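Long-range contacts in cytochrome P450 CYP260B1 (PDB 5HIW), which belongs to the cytochrome P450 superfamily of haem proteins and holds an iron protoporphyrin IX within a largely helical fold: residues Pro40-Gly45 with Thr297-Ser302; Ala276-Phe281 with Leu301-Arg306; Ala305-Glu310 with Val326-Phe331. All blocks are in the same frame, centred on the assembly; numbering follows the deposited sequence.

Contact 1 (Pro40-Gly45 with Thr297-Ser302); sequences PVVLRG and TILYLS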
# COMPACT_ATOMS: atom_id res chain seq x y z
N PRO A 40 -8.96 1.23 -20.42
CA PRO A 40 -7.72 1.73 -20.96
C PRO A 40 -6.65 1.82 -19.83
O PRO A 40 -7.01 2.03 -18.68
CB PRO A 40 -8.07 3.15 -21.42
CG PRO A 40 -9.53 3.20 -21.47
CD PRO A 40 -10.04 2.22 -20.49
N VAL A 41 -5.41 1.63 -20.18
CA VAL A 41 -4.26 1.66 -19.26
C VAL A 41 -3.26 2.60 -19.87
O VAL A 41 -3.03 2.59 -21.09
CB VAL A 41 -3.69 0.26 -19.07
CG1 VAL A 41 -2.43 0.27 -18.30
CG2 VAL A 41 -4.67 -0.63 -18.38
N VAL A 42 -2.63 3.41 -19.03
CA VAL A 42 -1.43 4.17 -19.35
C VAL A 42 -0.23 3.53 -18.75
O VAL A 42 -0.13 3.31 -17.48
CB VAL A 42 -1.53 5.60 -18.84
CG1 VAL A 42 -0.40 6.45 -19.35
CG2 VAL A 42 -2.87 6.18 -19.28
N LEU A 43 0.69 3.21 -19.60
CA LEU A 43 1.93 2.56 -19.18
C LEU A 43 3.15 3.46 -18.98
O LEU A 43 3.80 3.33 -17.94
CB LEU A 43 2.32 1.42 -20.10
CG LEU A 43 1.39 0.20 -20.18
CD1 LEU A 43 1.88 -0.78 -21.26
CD2 LEU A 43 1.32 -0.51 -18.82
N ARG A 44 3.49 4.33 -19.92
CA ARG A 44 4.80 5.03 -19.84
C ARG A 44 4.81 5.98 -18.65
O ARG A 44 3.83 6.72 -18.40
CB ARG A 44 5.17 5.83 -21.07
CG ARG A 44 5.47 4.87 -22.23
CD ARG A 44 5.70 5.62 -23.52
NE ARG A 44 5.74 4.64 -24.60
CZ ARG A 44 5.91 4.93 -25.90
NH1 ARG A 44 6.10 6.19 -26.32
NH2 ARG A 44 5.87 3.92 -26.76
N GLY A 45 5.92 5.94 -17.97
CA GLY A 45 6.13 6.76 -16.78
C GLY A 45 5.83 8.23 -16.99
O GLY A 45 5.19 8.84 -16.18
N THR A 297 -14.39 8.41 -19.54
CA THR A 297 -13.56 7.22 -19.50
C THR A 297 -12.99 6.96 -18.10
O THR A 297 -12.59 7.88 -17.42
CB THR A 297 -12.35 7.43 -20.39
OG1 THR A 297 -12.80 7.81 -21.69
CG2 THR A 297 -11.46 6.17 -20.46
N ILE A 298 -12.96 5.70 -17.71
CA ILE A 298 -12.21 5.26 -16.52
C ILE A 298 -10.82 4.73 -16.95
O ILE A 298 -10.74 3.78 -17.76
CB ILE A 298 -12.97 4.18 -15.77
CG1 ILE A 298 -14.36 4.72 -15.35
CG2 ILE A 298 -12.16 3.70 -14.58
CD1 ILE A 298 -15.24 3.74 -14.56
N LEU A 299 -9.76 5.37 -16.45
CA LEU A 299 -8.37 5.20 -16.88
C LEU A 299 -7.52 4.59 -15.76
O LEU A 299 -7.59 5.05 -14.62
CB LEU A 299 -7.82 6.54 -17.28
CG LEU A 299 -6.51 6.63 -17.98
CD1 LEU A 299 -6.59 5.92 -19.36
CD2 LEU A 299 -6.08 8.07 -18.15
N TYR A 300 -6.78 3.51 -16.08
CA TYR A 300 -5.91 2.87 -15.15
C TYR A 300 -4.46 3.26 -15.45
O TYR A 300 -3.94 3.11 -16.58
CB TYR A 300 -6.13 1.35 -15.22
CG TYR A 300 -5.35 0.46 -14.25
CD1 TYR A 300 -4.07 0.04 -14.50
CD2 TYR A 300 -5.92 0.06 -13.09
CE1 TYR A 300 -3.40 -0.78 -13.60
CE2 TYR A 300 -5.27 -0.76 -12.20
CZ TYR A 300 -4.05 -1.21 -12.47
OH TYR A 300 -3.41 -2.00 -11.57
N LEU A 301 -3.75 3.66 -14.39
CA LEU A 301 -2.33 4.08 -14.50
C LEU A 301 -1.42 3.04 -13.90
O LEU A 301 -1.58 2.66 -12.74
CB LEU A 301 -2.13 5.41 -13.76
CG LEU A 301 -3.09 6.55 -14.06
CD1 LEU A 301 -2.78 7.80 -13.24
CD2 LEU A 301 -2.94 6.90 -15.52
N SER A 302 -0.50 2.50 -14.70
CA SER A 302 0.47 1.58 -14.20
C SER A 302 1.49 2.30 -13.31
O SER A 302 2.12 3.27 -13.72
CB SER A 302 1.27 0.90 -15.30
OG SER A 302 2.26 0.02 -14.73
O HOH W 1 4.53 3.59 -15.19
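V41 pairs with Y300 and V42 with L301 in parallel bridges, the short strands 40-42 and 298-302 passing 4.6 Å apart with their axes turned by 33°. Three backbone bonds join them: Y300 N to P40 O, V42 N to Y300 O at 2.8 Å, and S302 N to V42 O. Y300 O is also approached by V41 CA at 3.1 Å in a CA-H...O contact. On one face of the sheet V41 and Y300 run alongside each other in the same direction; V41 CG2 sits obliquely to the tyrosine ring, 4.0 Å from Y300 CD1, and F8 meets that ring nearly at right angles. On the other face the side chains that meet are aliphatic. With CG1 of V42 anti to the backbone N (chi1 -171°), CG2 is left anti to the carbonyl carbon and touches L299 CD1 at 3.7 Å and L301 CD2. Helix 45-53 covers V42 and L301 through V48 and V51. Past the last bridge a water donates to both L43 O and S302 O, continuing the link where direct pairing stops. I298 O is an exception, buried without a hydrogen-bond partner and approached by P40 CD at 3.2 Å. Otherwise backbone polarity is largely satisfied within the sheet, and the side chains add mostly apolar contact.

Contact 2 (Ala276-Phe281 with Leu301-Arg306); sequences AGIVRF and LSLIAR. With HEM (protoporphyrin IX containing Fe), chain B.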
# COMPACT_ATOMS: atom_id res chain seq x y z
N ALA A 276 0.17 -2.01 -8.04
CA ALA A 276 0.10 -2.12 -9.51
C ALA A 276 -0.45 -0.91 -10.24
O ALA A 276 -0.04 -0.64 -11.36
CB ALA A 276 -0.69 -3.32 -9.94
N GLY A 277 -1.40 -0.22 -9.66
CA GLY A 277 -2.05 0.83 -10.40
C GLY A 277 -3.12 1.53 -9.61
O GLY A 277 -3.49 1.11 -8.47
N ILE A 278 -3.54 2.64 -10.19
CA ILE A 278 -4.60 3.45 -9.65
C ILE A 278 -5.43 3.97 -10.81
O ILE A 278 -4.99 3.96 -11.99
CB ILE A 278 -4.10 4.65 -8.82
CG1 ILE A 278 -3.04 5.38 -9.58
CG2 ILE A 278 -3.63 4.19 -7.46
CD1 ILE A 278 -2.40 6.51 -8.81
N VAL A 279 -6.61 4.46 -10.45
CA VAL A 279 -7.58 4.78 -11.42
C VAL A 279 -7.92 6.30 -11.38
O VAL A 279 -7.88 6.92 -10.32
CB VAL A 279 -8.85 3.98 -11.13
CG1 VAL A 279 -9.93 4.43 -12.07
CG2 VAL A 279 -8.55 2.46 -11.24
N ARG A 280 -8.15 6.88 -12.57
CA ARG A 280 -8.66 8.27 -12.76
C ARG A 280 -9.89 8.31 -13.68
O ARG A 280 -10.14 7.35 -14.45
CB ARG A 280 -7.55 9.13 -13.32
CG ARG A 280 -6.31 9.28 -12.39
CD ARG A 280 -6.69 10.19 -11.23
NE ARG A 280 -5.65 10.55 -10.28
CZ ARG A 280 -5.31 9.85 -9.18
NH1 ARG A 280 -4.37 10.31 -8.38
NH2 ARG A 280 -5.86 8.67 -8.94
N PHE A 281 -10.64 9.40 -13.57
CA PHE A 281 -11.91 9.68 -14.28
C PHE A 281 -11.63 10.83 -15.22
O PHE A 281 -11.07 11.84 -14.82
CB PHE A 281 -13.02 10.02 -13.33
CG PHE A 281 -14.33 10.33 -14.06
CD1 PHE A 281 -14.58 11.62 -14.56
CD2 PHE A 281 -15.23 9.31 -14.37
CE1 PHE A 281 -15.73 11.91 -15.28
CE2 PHE A 281 -16.41 9.60 -15.07
CZ PHE A 281 -16.64 10.89 -15.54
N LEU A 301 -3.75 3.66 -14.39
CA LEU A 301 -2.33 4.08 -14.50
C LEU A 301 -1.42 3.04 -13.90
O LEU A 301 -1.58 2.66 -12.74
CB LEU A 301 -2.13 5.41 -13.76
CG LEU A 301 -3.09 6.55 -14.06
CD1 LEU A 301 -2.78 7.80 -13.24
CD2 LEU A 301 -2.94 6.90 -15.52
N SER A 302 -0.50 2.50 -14.70
CA SER A 302 0.47 1.58 -14.20
C SER A 302 1.49 2.30 -13.31
O SER A 302 2.12 3.27 -13.72
CB SER A 302 1.27 0.90 -15.30
OG SER A 302 2.26 0.02 -14.73
N LEU A 303 1.61 1.83 -12.09
CA LEU A 303 2.62 2.35 -11.17
C LEU A 303 3.86 1.48 -11.18
O LEU A 303 4.76 1.70 -10.40
CB LEU A 303 2.01 2.48 -9.78
CG LEU A 303 0.79 3.38 -9.66
CD1 LEU A 303 0.19 3.42 -8.25
CD2 LEU A 303 0.99 4.81 -10.09
N ILE A 304 3.92 0.47 -12.08
CA ILE A 304 5.07 -0.41 -12.19
C ILE A 304 5.95 -0.19 -13.44
O ILE A 304 7.15 -0.38 -13.37
CB ILE A 304 4.62 -1.92 -12.10
CG1 ILE A 304 4.18 -2.26 -10.64
CG2 ILE A 304 5.66 -2.94 -12.54
CD1 ILE A 304 3.36 -3.52 -10.39
N ALA A 305 5.34 0.10 -14.59
CA ALA A 305 6.13 0.10 -15.82
C ALA A 305 7.36 1.04 -15.74
O ALA A 305 8.44 0.65 -16.13
CB ALA A 305 5.27 0.49 -16.95
N ARG A 306 7.18 2.21 -15.20
CA ARG A 306 8.33 3.19 -14.96
C ARG A 306 9.47 2.53 -14.27
O ARG A 306 10.62 2.79 -14.60
CB ARG A 306 7.88 4.41 -14.18
CG ARG A 306 8.88 5.55 -14.12
CD ARG A 306 8.31 6.83 -13.52
NE ARG A 306 9.11 7.94 -14.03
CZ ARG A 306 10.27 8.37 -13.51
NH1 ARG A 306 10.82 7.81 -12.44
NH2 ARG A 306 10.93 9.35 -14.11
CHA HEM B . -2.94 7.39 -1.21
CHB HEM B . -0.13 3.49 -1.92
CHC HEM B . 0.30 2.93 2.83
CHD HEM B . -3.22 6.14 3.41
C1A HEM B . -2.17 6.44 -1.82
C2A HEM B . -1.95 6.32 -3.22
C3A HEM B . -1.12 5.25 -3.42
C4A HEM B . -0.93 4.63 -2.14
CMA HEM B . -0.63 4.73 -4.78
CAA HEM B . -2.41 7.31 -4.29
CBA HEM B . -3.88 7.04 -4.64
CGA HEM B . -4.32 7.79 -5.85
O1A HEM B . -3.62 8.75 -6.30
O2A HEM B . -5.28 7.34 -6.53
C1B HEM B . 0.19 2.98 -0.72
C2B HEM B . 1.14 1.91 -0.57
C3B HEM B . 1.27 1.77 0.80
C4B HEM B . 0.37 2.72 1.46
CMB HEM B . 1.85 1.04 -1.62
CAB HEM B . 2.11 0.74 1.37
CBB HEM B . 2.14 0.26 2.56
C1C HEM B . -0.64 3.78 3.43
C2C HEM B . -0.77 3.88 4.85
C3C HEM B . -1.78 4.79 5.00
C4C HEM B . -2.27 5.18 3.72
CMC HEM B . 0.10 3.08 5.78
CAC HEM B . -2.34 5.32 6.26
CBC HEM B . -1.59 5.41 7.35
C1D HEM B . -3.39 6.72 2.16
C2D HEM B . -4.36 7.84 2.01
C3D HEM B . -4.30 8.19 0.73
C4D HEM B . -3.28 7.31 0.13
CMD HEM B . -5.30 8.40 3.05
CAD HEM B . -5.03 9.34 0.03
CBD HEM B . -4.13 10.56 0.06
CGD HEM B . -4.77 11.80 -0.59
O1D HEM B . -5.71 11.71 -1.43
O2D HEM B . -4.34 12.97 -0.30
NA HEM B . -1.50 5.38 -1.17
NB HEM B . -0.12 3.49 0.49
NC HEM B . -1.46 4.58 2.77
ND HEM B . -2.77 6.42 0.99
FE HEM B . -1.46 5.02 0.75
O HOH W 2 1.15 -2.03 -13.38
O HOH W 3 -3.19 3.54 0.47
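G277 faces S302 in an antiparallel non-hydrogen-bonded pair, and the next pair, I278 with L301, is hydrogen-bonded both ways: L301 N gives a straight bond of 2.7 Å to I278 O, and I278 N a longer one of 3.2 Å to L301 O. Beyond the strand, L303 N donates to A276 O from above the carbonyl plane. A276 O accepts a second hydrogen bond, from a water whose oxygen also lies 2.7 Å from S302 OG. That hydroxyl further accepts from the backbone N of I304 and of A305, an ST turn within an ST motif that ties down the chain as it leaves the strand. The I278 and L303 side chains are set roughly perpendicular, with I278 CG2 4.0 Å from L303 CD1. R280, bent at chi2 (-72°), packs its CG on L301 CD1 and brings its guanidinium edge-on to a haem propionate: R280 NH1 holds HEM O1A at 2.7 Å and R280 NH2 holds HEM O2A at 2.8 Å. R280 NH2 also donates to V279 O, which helps fix the plane of the group. This two-pronged grip probably favours an ionised carboxylate. An arginine from a beta strand clasping a haem propionate is a familiar feature of the P450 haem site.

Contact 3 (Ala305-Glu310 with Val326-Phe331); sequences ARHYDE and VGMLNF. With HEM (protoporphyrin IX containing Fe), chain B.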
# COMPACT_ATOMS: atom_id res chain seq x y z
N ALA A 305 5.34 0.10 -14.59
CA ALA A 305 6.13 0.10 -15.82
C ALA A 305 7.36 1.04 -15.74
O ALA A 305 8.44 0.65 -16.13
CB ALA A 305 5.27 0.49 -16.95
N ARG A 306 7.18 2.21 -15.20
CA ARG A 306 8.33 3.19 -14.96
C ARG A 306 9.47 2.53 -14.27
O ARG A 306 10.62 2.79 -14.60
CB ARG A 306 7.88 4.41 -14.18
CG ARG A 306 8.88 5.55 -14.12
CD ARG A 306 8.31 6.83 -13.52
NE ARG A 306 9.11 7.94 -14.03
CZ ARG A 306 10.27 8.37 -13.51
NH1 ARG A 306 10.82 7.81 -12.44
NH2 ARG A 306 10.93 9.35 -14.11
N HIS A 307 9.21 1.66 -13.26
CA HIS A 307 10.27 1.08 -12.51
C HIS A 307 11.20 0.21 -13.34
O HIS A 307 12.32 -0.08 -12.92
CB HIS A 307 9.70 0.27 -11.34
CG HIS A 307 8.89 1.11 -10.39
ND1 HIS A 307 8.05 0.56 -9.44
CD2 HIS A 307 8.78 2.46 -10.25
CE1 HIS A 307 7.50 1.53 -8.75
NE2 HIS A 307 7.92 2.69 -9.21
N TYR A 308 10.67 -0.34 -14.42
CA TYR A 308 11.41 -1.23 -15.36
C TYR A 308 11.86 -0.51 -16.70
O TYR A 308 12.28 -1.16 -17.61
CB TYR A 308 10.58 -2.50 -15.59
CG TYR A 308 10.81 -3.48 -14.49
CD1 TYR A 308 10.26 -3.27 -13.21
CD2 TYR A 308 11.64 -4.53 -14.64
CE1 TYR A 308 10.49 -4.14 -12.17
CE2 TYR A 308 11.94 -5.37 -13.60
CZ TYR A 308 11.33 -5.17 -12.34
OH TYR A 308 11.61 -6.06 -11.34
N ASP A 309 11.77 0.82 -16.78
CA ASP A 309 12.25 1.61 -17.98
C ASP A 309 13.75 1.85 -17.80
O ASP A 309 14.13 2.62 -16.97
CB ASP A 309 11.45 2.89 -18.06
CG ASP A 309 11.84 3.79 -19.18
OD1 ASP A 309 12.94 3.62 -19.77
OD2 ASP A 309 11.02 4.71 -19.40
N GLU A 310 14.59 1.09 -18.53
CA GLU A 310 16.09 1.20 -18.52
C GLU A 310 16.63 2.61 -18.72
O GLU A 310 17.72 2.89 -18.32
CB GLU A 310 16.69 0.31 -19.65
CG GLU A 310 15.91 0.50 -20.96
CD GLU A 310 16.72 0.36 -22.23
OE1 GLU A 310 17.27 -0.75 -22.43
OE2 GLU A 310 16.76 1.34 -23.03
N VAL A 326 15.17 7.13 -6.88
CA VAL A 326 14.09 8.06 -6.57
C VAL A 326 13.03 8.05 -7.71
O VAL A 326 13.25 7.52 -8.76
CB VAL A 326 14.66 9.50 -6.35
CG1 VAL A 326 15.67 9.50 -5.23
CG2 VAL A 326 15.29 10.01 -7.62
N GLY A 327 11.88 8.64 -7.48
CA GLY A 327 10.90 8.86 -8.51
C GLY A 327 10.02 7.64 -8.77
O GLY A 327 9.29 7.58 -9.77
N MET A 328 10.04 6.70 -7.84
CA MET A 328 9.13 5.54 -7.90
C MET A 328 7.66 5.99 -7.79
O MET A 328 7.36 7.06 -7.27
CB MET A 328 9.53 4.56 -6.79
CG MET A 328 10.75 3.69 -7.10
SD MET A 328 12.26 4.51 -6.50
CE MET A 328 12.15 4.29 -4.75
N LEU A 329 6.72 5.17 -8.29
CA LEU A 329 5.34 5.52 -8.38
C LEU A 329 4.49 4.75 -7.36
O LEU A 329 3.26 4.81 -7.45
CB LEU A 329 4.84 5.17 -9.78
CG LEU A 329 5.40 6.11 -10.89
CD1 LEU A 329 4.93 5.63 -12.23
CD2 LEU A 329 5.05 7.54 -10.72
N ASN A 330 5.15 3.95 -6.53
CA ASN A 330 4.41 3.05 -5.57
C ASN A 330 3.49 3.81 -4.65
O ASN A 330 2.55 3.23 -4.23
CB ASN A 330 5.34 2.14 -4.78
CG ASN A 330 6.40 2.89 -3.97
OD1 ASN A 330 7.12 3.70 -4.50
ND2 ASN A 330 6.48 2.62 -2.67
N PHE A 331 3.82 5.07 -4.30
CA PHE A 331 2.99 5.89 -3.45
C PHE A 331 2.26 6.94 -4.29
O PHE A 331 1.73 7.91 -3.78
CB PHE A 331 3.88 6.55 -2.37
CG PHE A 331 4.41 5.62 -1.32
CD1 PHE A 331 3.57 4.80 -0.58
CD2 PHE A 331 5.77 5.59 -1.01
CE1 PHE A 331 4.08 3.94 0.41
CE2 PHE A 331 6.28 4.73 -0.07
CZ PHE A 331 5.45 3.94 0.69
CHA HEM B . -2.94 7.39 -1.21
CHB HEM B . -0.13 3.49 -1.92
CHC HEM B . 0.30 2.93 2.83
CHD HEM B . -3.22 6.14 3.41
C1A HEM B . -2.17 6.44 -1.82
C2A HEM B . -1.95 6.32 -3.22
C3A HEM B . -1.12 5.25 -3.42
C4A HEM B . -0.93 4.63 -2.14
CMA HEM B . -0.63 4.73 -4.78
CAA HEM B . -2.41 7.31 -4.29
CBA HEM B . -3.88 7.04 -4.64
CGA HEM B . -4.32 7.79 -5.85
O1A HEM B . -3.62 8.75 -6.30
O2A HEM B . -5.28 7.34 -6.53
C1B HEM B . 0.19 2.98 -0.72
C2B HEM B . 1.14 1.91 -0.57
C3B HEM B . 1.27 1.77 0.80
C4B HEM B . 0.37 2.72 1.46
CMB HEM B . 1.85 1.04 -1.62
CAB HEM B . 2.11 0.74 1.37
CBB HEM B . 2.14 0.26 2.56
C1C HEM B . -0.64 3.78 3.43
C2C HEM B . -0.77 3.88 4.85
C3C HEM B . -1.78 4.79 5.00
C4C HEM B . -2.27 5.18 3.72
CMC HEM B . 0.10 3.08 5.78
CAC HEM B . -2.34 5.32 6.26
CBC HEM B . -1.59 5.41 7.35
C1D HEM B . -3.39 6.72 2.16
C2D HEM B . -4.36 7.84 2.01
C3D HEM B . -4.30 8.19 0.73
C4D HEM B . -3.28 7.31 0.13
CMD HEM B . -5.30 8.40 3.05
CAD HEM B . -5.03 9.34 0.03
CBD HEM B . -4.13 10.56 0.06
CGD HEM B . -4.77 11.80 -0.59
O1D HEM B . -5.71 11.71 -1.43
O2D HEM B . -4.34 12.97 -0.30
NA HEM B . -1.50 5.38 -1.17
NB HEM B . -0.12 3.49 0.49
NC HEM B . -1.46 4.58 2.77
ND HEM B . -2.77 6.42 0.99
FE HEM B . -1.46 5.02 0.75
O HOH W 4 13.03 9.29 -11.62
O HOH W 3 -3.19 3.54 0.47
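H307 accepts a hydrogen bond through NE2 from L329 N, 2.9 Å away; the donor lies close to the ring plane and its N-H points almost straight at NE2 (168°). CG of H307 stands anti to the carbonyl carbon (chi1 -61°), which swings NE2 to L329 N. Because NE2 acts as acceptor, the ring is probably neutral, with its proton on ND1. A water provides a further polar link, accepting from R306 NH1 at 2.8 Å in the guanidinium plane and donating weakly to V326 O. R306 NH1 also comes within 3.1 Å of G327 O, obliquely to the guanidinium. Aliphatic packing joins R306, extended from CG to NE, to L329, whose CD1 rests 3.7 Å from R306 CB. Separately, M328 CB and CG make van der Waals contact with the NE2-CD2 side of the imidazole. Toward the haem, F331 CE1 approaches HEM C3B at 3.6 Å, and N330 ND2 lies above one face of the F331 ring, displaced toward its rim. H307 O is held by R270, the arginine of the P450 ExxR motif on helix 261-271. The contact thus fastens 305-310 to the start of the P450 cysteine-ligand loop, which F331 begins and where C338, backbone-bonded to F331, is probably the thiolate ligand of the iron.

In the fold
Contacts 1 and 2 use opposite edges of strand 298-302 in one mixed sheet: 39-42 runs parallel to it, 277-282 antiparallel, and L301 and S302 serve both. Both are buried, with regular backbone bonding, but contact 1 adds mainly apolar packing, whereas contact 2, nearer the middle of the chain, also places a charged side chain on the haem. Contact 3 is only partly buried and joins two pieces of the loop between that sheet and helix 341-358, so a side-chain acceptor and a water take the place of strand pairing. It starts where contact 2 ends, sharing A305 and R306, and L303 CD1 packs 3.5 Å from L329 O. Contacts 2 and 3 both touch the haem.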